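Local coordinates for penicillin-binding protein 2B (Streptococcus pneumoniae, PDB 2WAD) that acts as a penicillin-binding peptidoglycan transpeptidase of the elongasome, probably forming the peptide cross-links between adjacent glycan strands of the cell wall, at residues A[389-394]-A[483-488]; A[422-427]-A[598-603]; A[531-536]-A[644-649]. All coordinates share one frame; numbering follows the deposited sequence.

Contact 1 (A[389-394]-A[483-488]); sequences KAATIS and GEYGLG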
loop_
_atom_site.group_PDB
_atom_site.type_symbol
_atom_site.label_atom_id
_atom_site.label_comp_id
_atom_site.label_asym_id
_atom_site.label_seq_id
_atom_site.Cartn_x
_atom_site.Cartn_y
_atom_site.Cartn_z
ATOM N N LYS A 389 25.206 -2.085 -8.755
ATOM C CA LYS A 389 26.601 -2.465 -8.665
ATOM C C LYS A 389 27.301 -2.084 -7.357
ATOM O O LYS A 389 28.231 -2.760 -6.911
ATOM C CB LYS A 389 27.358 -2.015 -9.919
ATOM C CG LYS A 389 26.991 -2.869 -11.117
ATOM C CD LYS A 389 27.634 -2.386 -12.415
ATOM C CE LYS A 389 27.241 -3.333 -13.543
ATOM N NZ LYS A 389 27.712 -2.981 -14.917
ATOM N N ALA A 390 26.835 -1.017 -6.721
ATOM C CA ALA A 390 27.350 -0.605 -5.417
ATOM C C ALA A 390 27.047 -1.604 -4.297
ATOM O O ALA A 390 27.815 -1.707 -3.321
ATOM C CB ALA A 390 26.792 0.734 -5.044
ATOM N N ALA A 391 25.940 -2.339 -4.415
ATOM C CA ALA A 391 25.627 -3.335 -3.394
ATOM C C ALA A 391 26.540 -4.553 -3.558
ATOM O O ALA A 391 26.958 -5.157 -2.567
ATOM C CB ALA A 391 24.130 -3.724 -3.398
ATOM N N THR A 392 26.871 -4.910 -4.794
ATOM C CA THR A 392 27.782 -6.039 -5.035
ATOM C C THR A 392 29.195 -5.799 -4.536
ATOM O O THR A 392 29.811 -6.706 -3.976
ATOM C CB THR A 392 27.897 -6.374 -6.525
ATOM O OG1 THR A 392 26.575 -6.522 -7.063
ATOM C CG2 THR A 392 28.667 -7.662 -6.699
ATOM N N ILE A 393 29.716 -4.597 -4.782
ATOM C CA ILE A 393 30.972 -4.185 -4.186
ATOM C C ILE A 393 30.892 -4.242 -2.661
ATOM O O ILE A 393 31.838 -4.665 -1.995
ATOM C CB ILE A 393 31.415 -2.787 -4.687
ATOM C CG1 ILE A 393 31.581 -2.802 -6.210
ATOM C CG2 ILE A 393 32.786 -2.404 -4.142
ATOM C CD1 ILE A 393 31.805 -1.412 -6.843
ATOM N N SER A 394 29.791 -3.780 -2.080
ATOM C CA SER A 394 29.668 -3.846 -0.626
ATOM C C SER A 394 29.851 -5.303 -0.147
ATOM O O SER A 394 30.540 -5.577 0.831
ATOM C CB SER A 394 28.307 -3.324 -0.173
ATOM O OG SER A 394 28.117 -1.961 -0.512
ATOM N N GLY A 483 19.740 -7.532 0.436
ATOM C CA GLY A 483 18.725 -7.320 1.468
ATOM C C GLY A 483 19.032 -6.221 2.476
ATOM O O GLY A 483 18.121 -5.517 2.928
ATOM N N GLU A 484 20.310 -6.014 2.801
ATOM C CA GLU A 484 20.691 -4.883 3.659
ATOM C C GLU A 484 20.313 -3.513 3.086
ATOM O O GLU A 484 20.252 -2.519 3.820
ATOM C CB GLU A 484 22.193 -4.885 3.929
ATOM C CG GLU A 484 22.674 -6.011 4.842
ATOM C CD GLU A 484 24.158 -5.855 5.124
ATOM O OE1 GLU A 484 24.976 -6.281 4.296
ATOM O OE2 GLU A 484 24.521 -5.281 6.163
ATOM N N TYR A 485 20.080 -3.463 1.776
ATOM C CA TYR A 485 19.782 -2.206 1.102
ATOM C C TYR A 485 18.332 -2.192 0.691
ATOM O O TYR A 485 17.840 -1.222 0.068
ATOM C CB TYR A 485 20.649 -2.021 -0.125
ATOM C CG TYR A 485 22.068 -1.569 0.133
ATOM C CD1 TYR A 485 22.379 -0.229 0.284
ATOM C CD2 TYR A 485 23.121 -2.483 0.088
ATOM C CE1 TYR A 485 23.718 0.182 0.487
ATOM C CE2 TYR A 485 24.437 -2.084 0.254
ATOM C CZ TYR A 485 24.741 -0.752 0.449
ATOM O OH TYR A 485 26.068 -0.366 0.637
ATOM N N GLY A 486 17.646 -3.273 1.057
ATOM C CA GLY A 486 16.229 -3.426 0.737
ATOM C C GLY A 486 15.982 -4.057 -0.617
ATOM O O GLY A 486 14.853 -4.113 -1.119
ATOM N N LEU A 487 17.042 -4.526 -1.250
ATOM C CA LEU A 487 16.894 -5.190 -2.545
ATOM C C LEU A 487 16.589 -6.684 -2.311
ATOM O O LEU A 487 17.493 -7.465 -2.031
ATOM C CB LEU A 487 18.196 -5.020 -3.346
ATOM C CG LEU A 487 18.644 -3.564 -3.592
ATOM C CD1 LEU A 487 20.004 -3.469 -4.234
ATOM C CD2 LEU A 487 17.602 -2.845 -4.461
ATOM N N GLY A 488 15.327 -7.088 -2.421
ATOM C CA GLY A 488 14.934 -8.480 -2.166
ATOM C C GLY A 488 14.411 -8.703 -0.753
ATOM O O GLY A 488 14.101 -9.823 -0.387
#
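Tyr485 OH donates a hydrogen bond to Ser394 OG, 2.8 Å away. Ser394 OG in turn donates one to Ala390 O, one helical turn back, also at 2.8 Å. This chain of two hydrogen bonds depends on the serine rotamer: OG stands beside the backbone N and opposite the carbonyl carbon (chi1 -62°), which folds it back over the preceding turn. It reaches Ala390 O at a C=O···OG angle of 148°, on the other face of the carbonyl plane from the helical Ser394 N, and the oxygen takes both bonds. Ser394 OG itself lies at the edge of the tyrosine ring, near its plane. Ala391 closes in obliquely on the same ring, its CB 3.8 Å from Tyr485 CD2.

This is the tight part, and it is buried; helix 525-536 seals it further, Tyr531 meeting the Tyr485 ring edge-to-face, and Met581 and Leu584 of helix 578-593 also touch that ring. The contact thins on both sides of Tyr485. Leu487 grazes Ala391 with a single methyl, CD1 lying 4.2 Å from CB. Glu484, on the partly exposed side, touches nothing of segment 389-394, and its OE2 bonds Asn575 N instead. Between Tyr485 and Leu487 the chain turns at Gly486, whose positive phi of 88° closes helix 471-484 in a Schellman motif.

Segment 389-394 belongs to the helix that starts three residues after Ser386, the probable acyl-ester nucleophile, and Lys389, probably the lysine of an SxxK motif, bonds Ser386 OG through NZ. On another face of that helix, the contact pairs directed hydroxyls with methyl packing: the buried phenol donates to the serine oxygen and the serine hydroxyl to a carbonyl, so both donors are used by neutral partners.

Contact 2 (A[422-427]-A[598-603]); sequences YSWYKL and LTTGRA. Unlike the reference sequence in segment 422-427: Tyr422 (reference Asn), Lys426 (reference Thr), Leu427 (reference Gln).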
loop_
_atom_site.group_PDB
_atom_site.type_symbol
_atom_site.label_atom_id
_atom_site.label_comp_id
_atom_site.label_asym_id
_atom_site.label_seq_id
_atom_site.Cartn_x
_atom_site.Cartn_y
_atom_site.Cartn_z
ATOM N N TYR A 422 31.193 -9.156 -21.164
ATOM C CA TYR A 422 31.752 -7.829 -21.479
ATOM C C TYR A 422 30.938 -6.729 -20.809
ATOM O O TYR A 422 29.834 -6.978 -20.305
ATOM C CB TYR A 422 31.716 -7.560 -22.993
ATOM C CG TYR A 422 32.538 -8.515 -23.821
ATOM C CD1 TYR A 422 33.882 -8.283 -24.049
ATOM C CD2 TYR A 422 31.970 -9.661 -24.356
ATOM C CE1 TYR A 422 34.643 -9.161 -24.791
ATOM C CE2 TYR A 422 32.728 -10.549 -25.099
ATOM C CZ TYR A 422 34.064 -10.292 -25.322
ATOM O OH TYR A 422 34.830 -11.174 -26.072
ATOM N N SER A 423 31.474 -5.510 -20.840
ATOM C CA SER A 423 30.741 -4.337 -20.380
ATOM C C SER A 423 30.170 -3.640 -21.614
ATOM O O SER A 423 30.366 -4.117 -22.728
ATOM C CB SER A 423 31.677 -3.401 -19.610
ATOM O OG SER A 423 32.048 -3.990 -18.373
ATOM N N TRP A 424 29.477 -2.524 -21.428
ATOM C CA TRP A 424 28.866 -1.806 -22.547
ATOM C C TRP A 424 29.907 -1.361 -23.581
ATOM O O TRP A 424 29.604 -1.262 -24.758
ATOM C CB TRP A 424 28.050 -0.609 -22.041
ATOM C CG TRP A 424 28.846 0.500 -21.394
ATOM C CD1 TRP A 424 29.129 0.646 -20.055
ATOM C CD2 TRP A 424 29.408 1.648 -22.045
ATOM N NE1 TRP A 424 29.820 1.818 -19.840
ATOM C CE2 TRP A 424 30.018 2.442 -21.048
ATOM C CE3 TRP A 424 29.460 2.081 -23.376
ATOM C CZ2 TRP A 424 30.665 3.642 -21.343
ATOM C CZ3 TRP A 424 30.110 3.288 -23.661
ATOM C CH2 TRP A 424 30.698 4.049 -22.647
ATOM N N TYR A 425 31.140 -1.139 -23.141
ATOM C CA TYR A 425 32.220 -0.693 -24.021
ATOM C C TYR A 425 33.059 -1.797 -24.695
ATOM O O TYR A 425 34.000 -1.498 -25.421
ATOM C CB TYR A 425 33.132 0.255 -23.237
ATOM C CG TYR A 425 33.441 -0.138 -21.802
ATOM C CD1 TYR A 425 32.758 0.453 -20.738
ATOM C CD2 TYR A 425 34.439 -1.060 -21.507
ATOM C CE1 TYR A 425 33.038 0.128 -19.421
ATOM C CE2 TYR A 425 34.739 -1.398 -20.189
ATOM C CZ TYR A 425 34.046 -0.793 -19.150
ATOM O OH TYR A 425 34.354 -1.114 -17.838
ATOM N N LYS A 426 32.726 -3.062 -24.436
ATOM C CA LYS A 426 33.344 -4.220 -25.099
ATOM C C LYS A 426 34.870 -4.174 -25.125
ATOM O O LYS A 426 35.523 -4.125 -24.086
ATOM C CB LYS A 426 32.815 -4.405 -26.535
ATOM C CG LYS A 426 31.313 -4.255 -26.708
ATOM C CD LYS A 426 30.620 -5.396 -25.989
ATOM C CE LYS A 426 29.109 -5.379 -26.162
ATOM N NZ LYS A 426 28.498 -6.418 -25.283
ATOM N N LEU A 427 35.418 -4.173 -26.339
ATOM C CA LEU A 427 36.845 -4.318 -26.594
ATOM C C LEU A 427 37.505 -2.966 -26.868
ATOM O O LEU A 427 38.737 -2.859 -26.994
ATOM C CB LEU A 427 37.033 -5.294 -27.767
ATOM C CG LEU A 427 36.456 -6.688 -27.470
ATOM C CD1 LEU A 427 36.245 -7.608 -28.688
ATOM C CD2 LEU A 427 37.355 -7.352 -26.412
ATOM N N LEU A 598 34.417 7.062 -20.736
ATOM C CA LEU A 598 33.625 5.968 -20.166
ATOM C C LEU A 598 32.695 6.419 -19.045
ATOM O O LEU A 598 31.965 5.605 -18.482
ATOM C CB LEU A 598 34.509 4.805 -19.668
ATOM C CG LEU A 598 35.382 4.161 -20.741
ATOM C CD1 LEU A 598 36.319 3.112 -20.151
ATOM C CD2 LEU A 598 34.531 3.580 -21.860
ATOM N N THR A 599 32.754 7.697 -18.692
ATOM C CA THR A 599 31.835 8.235 -17.715
ATOM C C THR A 599 30.405 8.051 -18.216
ATOM O O THR A 599 30.072 8.450 -19.341
ATOM C CB THR A 599 32.101 9.718 -17.468
ATOM O OG1 THR A 599 33.371 9.856 -16.815
ATOM C CG2 THR A 599 30.997 10.298 -16.562
ATOM N N THR A 600 29.561 7.445 -17.384
ATOM C CA THR A 600 28.248 7.018 -17.846
ATOM C C THR A 600 27.114 7.990 -17.521
ATOM O O THR A 600 26.030 7.887 -18.100
ATOM C CB THR A 600 27.854 5.648 -17.246
ATOM O OG1 THR A 600 27.957 5.711 -15.814
ATOM C CG2 THR A 600 28.758 4.517 -17.801
ATOM N N GLY A 601 27.329 8.923 -16.603
ATOM C CA GLY A 601 26.189 9.682 -16.106
ATOM C C GLY A 601 26.197 11.203 -16.125
ATOM O O GLY A 601 25.486 11.836 -15.324
ATOM N N ARG A 602 26.963 11.809 -17.031
ATOM C CA ARG A 602 26.944 13.270 -17.128
ATOM C C ARG A 602 25.551 13.850 -17.404
ATOM O O ARG A 602 25.275 15.010 -17.072
ATOM C CB ARG A 602 27.987 13.773 -18.153
ATOM C CG ARG A 602 29.440 13.624 -17.661
ATOM C CD ARG A 602 30.442 14.091 -18.720
ATOM N NE ARG A 602 30.410 13.216 -19.887
ATOM C CZ ARG A 602 31.403 12.405 -20.248
ATOM N NH1 ARG A 602 32.535 12.362 -19.554
ATOM N NH2 ARG A 602 31.268 11.627 -21.311
ATOM N N ALA A 603 24.641 13.063 -17.980
ATOM C CA ALA A 603 23.270 13.573 -18.130
ATOM C C ALA A 603 22.595 14.009 -16.821
ATOM O O ALA A 603 21.724 14.896 -16.853
ATOM C CB ALA A 603 22.372 12.605 -18.924
#
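Near the active site, the type I beta turn from Ser423 to Lys426 sets its two central residues, Trp424 and Tyr425, against Leu598 and Thr600 of the loop between helix 578-593 and strand 613-616. The Trp424 side chain comes within about 7 Å of that of Ser386, the probable acyl-ester nucleophile. With CG between the backbone N and the carbonyl carbon in each (chi1 66° in Trp424), the two neighbouring rings lie against each other, Tyr425 CD1 standing 3.3 Å above the indole plane. Leu598 O faces the indole edge in its plane, 3.7 Å from Trp424 CZ2. The leucine methyl CD2 serves both rings, lying 3.9 Å from Trp424 CZ2 and 3.8 Å from Tyr425 CD1, while Leu598 CD1 sits over a face of the Tyr425 ring. Thr600 adds its methyl: CG2 approaches Trp424 NE1 obliquely at 3.5 Å.

No hydrogen bond joins segments 422-427 and 598-603. Instead Trp424 NE1 bonds Tyr442 O, Thr600 OG1 bonds Glu441 O and Tyr425 OH bonds Asp410, so helix 436-442 is the common anchor of the indole and the threonine. Tyr442 from that helix and Phe432 from strand 432-434 also touch both Tyr425 and Leu598, backing the buried side of the contact, while Trp424 remains at the surface.

Contact 3 (A[531-536]-A[644-649]); sequences YVATIA and QIAVAV
The helical segment 531-536 runs across strand 645-649 roughly antiparallel, at 153° with the axes 7.3 Å apart, and Ala533 and Ala646 bring their CA atoms to within 5.1 Å. Small residues make this closeness possible. Ala646 points its methyl at the helix, where CB lies 3.6 Å from Ala533 CA and 3.8 Å from Ala533 CB, so the strand residue presses on the helix backbone itself. Val532 covers the next part of the strand with one branch: with chi1 at 63°, CG1 is the methyl that meets the strand, 3.7 Å from Val647 O and 4.1 Å from Ala646 CB. The Val647 side chain leaves the opposite way, toward Ala666 and Ile670 of helix 661-676, so the strand is packed by a helix on each face.

Strand 645-650 is central in the antiparallel sheet of the transpeptidase domain: Ala646 bonds Leu348 on one neighbour and Val647 bonds Ala636 on the other. It enters through a classic beta bulge, where Gln644 and Ile645 both face Ala638. Tyr637 of strand 634-638 touches Val532 and Ala536, widening the apolar seam. With no hydrogen bond between helix and strand, the interface rests on methyl packing and close fit, Ile645 to Ala648 bonding instead to the neighbouring strands through their backbones.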
loop_
_atom_site.group_PDB
_atom_site.type_symbol
_atom_site.label_atom_id
_atom_site.label_comp_id
_atom_site.label_asym_id
_atom_site.label_seq_id
_atom_site.Cartn_x
_atom_site.Cartn_y
_atom_site.Cartn_z
ATOM N N TYR A 531 17.147 1.604 -1.546
ATOM C CA TYR A 531 18.554 1.240 -1.721
ATOM C C TYR A 531 19.408 2.500 -1.902
ATOM O O TYR A 531 20.369 2.738 -1.152
ATOM C CB TYR A 531 18.691 0.225 -2.869
ATOM C CG TYR A 531 19.993 0.240 -3.655
ATOM C CD1 TYR A 531 21.206 -0.027 -3.026
ATOM C CD2 TYR A 531 20.006 0.442 -5.037
ATOM C CE1 TYR A 531 22.392 -0.056 -3.715
ATOM C CE2 TYR A 531 21.203 0.413 -5.757
ATOM C CZ TYR A 531 22.389 0.154 -5.080
ATOM O OH TYR A 531 23.601 0.126 -5.741
ATOM N N VAL A 532 19.043 3.359 -2.851
ATOM C CA VAL A 532 19.849 4.574 -3.022
ATOM C C VAL A 532 19.717 5.516 -1.818
ATOM O O VAL A 532 20.697 6.213 -1.485
ATOM C CB VAL A 532 19.602 5.324 -4.353
ATOM C CG1 VAL A 532 18.133 5.822 -4.436
ATOM C CG2 VAL A 532 20.557 6.514 -4.436
ATOM N N ALA A 533 18.558 5.520 -1.149
ATOM C CA ALA A 533 18.373 6.366 0.056
ATOM C C ALA A 533 19.268 5.912 1.205
ATOM O O ALA A 533 19.765 6.742 1.978
ATOM C CB ALA A 533 16.913 6.391 0.528
ATOM N N THR A 534 19.479 4.597 1.292
ATOM C CA THR A 534 20.364 3.992 2.294
ATOM C C THR A 534 21.814 4.436 2.099
ATOM O O THR A 534 22.515 4.810 3.048
ATOM C CB THR A 534 20.258 2.434 2.251
ATOM O OG1 THR A 534 18.918 2.032 2.577
ATOM C CG2 THR A 534 21.232 1.781 3.225
ATOM N N ILE A 535 22.273 4.391 0.854
ATOM C CA ILE A 535 23.560 4.982 0.498
ATOM C C ILE A 535 23.623 6.459 0.884
ATOM O O ILE A 535 24.588 6.933 1.500
ATOM C CB ILE A 535 23.862 4.817 -1.014
ATOM C CG1 ILE A 535 24.001 3.329 -1.347
ATOM C CG2 ILE A 535 25.151 5.588 -1.350
ATOM C CD1 ILE A 535 24.111 2.965 -2.827
ATOM N N ALA A 536 22.573 7.191 0.559
ATOM C CA ALA A 536 22.536 8.620 0.840
ATOM C C ALA A 536 22.509 8.907 2.349
ATOM O O ALA A 536 22.870 9.995 2.773
ATOM C CB ALA A 536 21.308 9.248 0.151
ATOM N N GLN A 644 18.969 15.410 0.573
ATOM C CA GLN A 644 17.616 15.699 1.041
ATOM C C GLN A 644 16.563 15.010 0.182
ATOM O O GLN A 644 15.376 14.979 0.509
ATOM C CB GLN A 644 17.409 17.214 1.103
ATOM C CG GLN A 644 18.021 17.819 2.368
ATOM C CD GLN A 644 18.374 19.285 2.183
ATOM O OE1 GLN A 644 17.492 20.122 1.963
ATOM N NE2 GLN A 644 19.673 19.599 2.243
ATOM N N ILE A 645 17.018 14.419 -0.913
ATOM C CA ILE A 645 16.152 13.592 -1.750
ATOM C C ILE A 645 16.967 12.449 -2.368
ATOM O O ILE A 645 18.114 12.626 -2.794
ATOM C CB ILE A 645 15.466 14.444 -2.854
ATOM C CG1 ILE A 645 14.577 13.577 -3.735
ATOM C CG2 ILE A 645 16.524 15.149 -3.715
ATOM C CD1 ILE A 645 13.594 14.329 -4.637
ATOM N N ALA A 646 16.362 11.269 -2.431
ATOM C CA ALA A 646 16.941 10.112 -3.125
ATOM C C ALA A 646 15.845 9.624 -4.049
ATOM O O ALA A 646 14.694 9.590 -3.621
ATOM C CB ALA A 646 17.265 9.031 -2.117
ATOM N N VAL A 647 16.175 9.259 -5.286
ATOM C CA VAL A 647 15.144 8.915 -6.258
ATOM C C VAL A 647 15.527 7.669 -7.062
ATOM O O VAL A 647 16.694 7.497 -7.388
ATOM C CB VAL A 647 14.852 10.097 -7.211
ATOM C CG1 VAL A 647 16.094 10.441 -8.043
ATOM C CG2 VAL A 647 13.671 9.753 -8.146
ATOM N N ALA A 648 14.546 6.814 -7.377
ATOM C CA ALA A 648 14.727 5.689 -8.272
ATOM C C ALA A 648 13.793 5.815 -9.449
ATOM O O ALA A 648 12.600 6.075 -9.294
ATOM C CB ALA A 648 14.407 4.356 -7.582
ATOM N N VAL A 649 14.324 5.512 -10.621
ATOM C CA VAL A 649 13.526 5.602 -11.831
ATOM C C VAL A 649 13.681 4.274 -12.528
ATOM O O VAL A 649 14.798 3.800 -12.705
ATOM C CB VAL A 649 13.978 6.763 -12.767
ATOM C CG1 VAL A 649 13.255 6.623 -14.125
ATOM C CG2 VAL A 649 13.689 8.123 -12.099
#

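All three contacts lie in the transpeptidase domain, but at different depths. Contacts 1 and 3 are core; contact 2 reaches the surface. The first and third are coupled through helix 525-536: Tyr531, from a segment of contact 3, packs on Ala390 and Leu487 of contact 1, so that one helix touches both the helix carrying the probable SxxK lysine and, through contact 3, the sheet. Contact 2 stands apart, its nearest atoms about 6 Å from contact 1 and about 11 Å from contact 3. Chemistry follows place: a chain of hydrogen bonds where helix meets helix end, apolar packing of helix on sheet without a hydrogen bond, and large aromatic rings held by outside polar anchors where two loops meet.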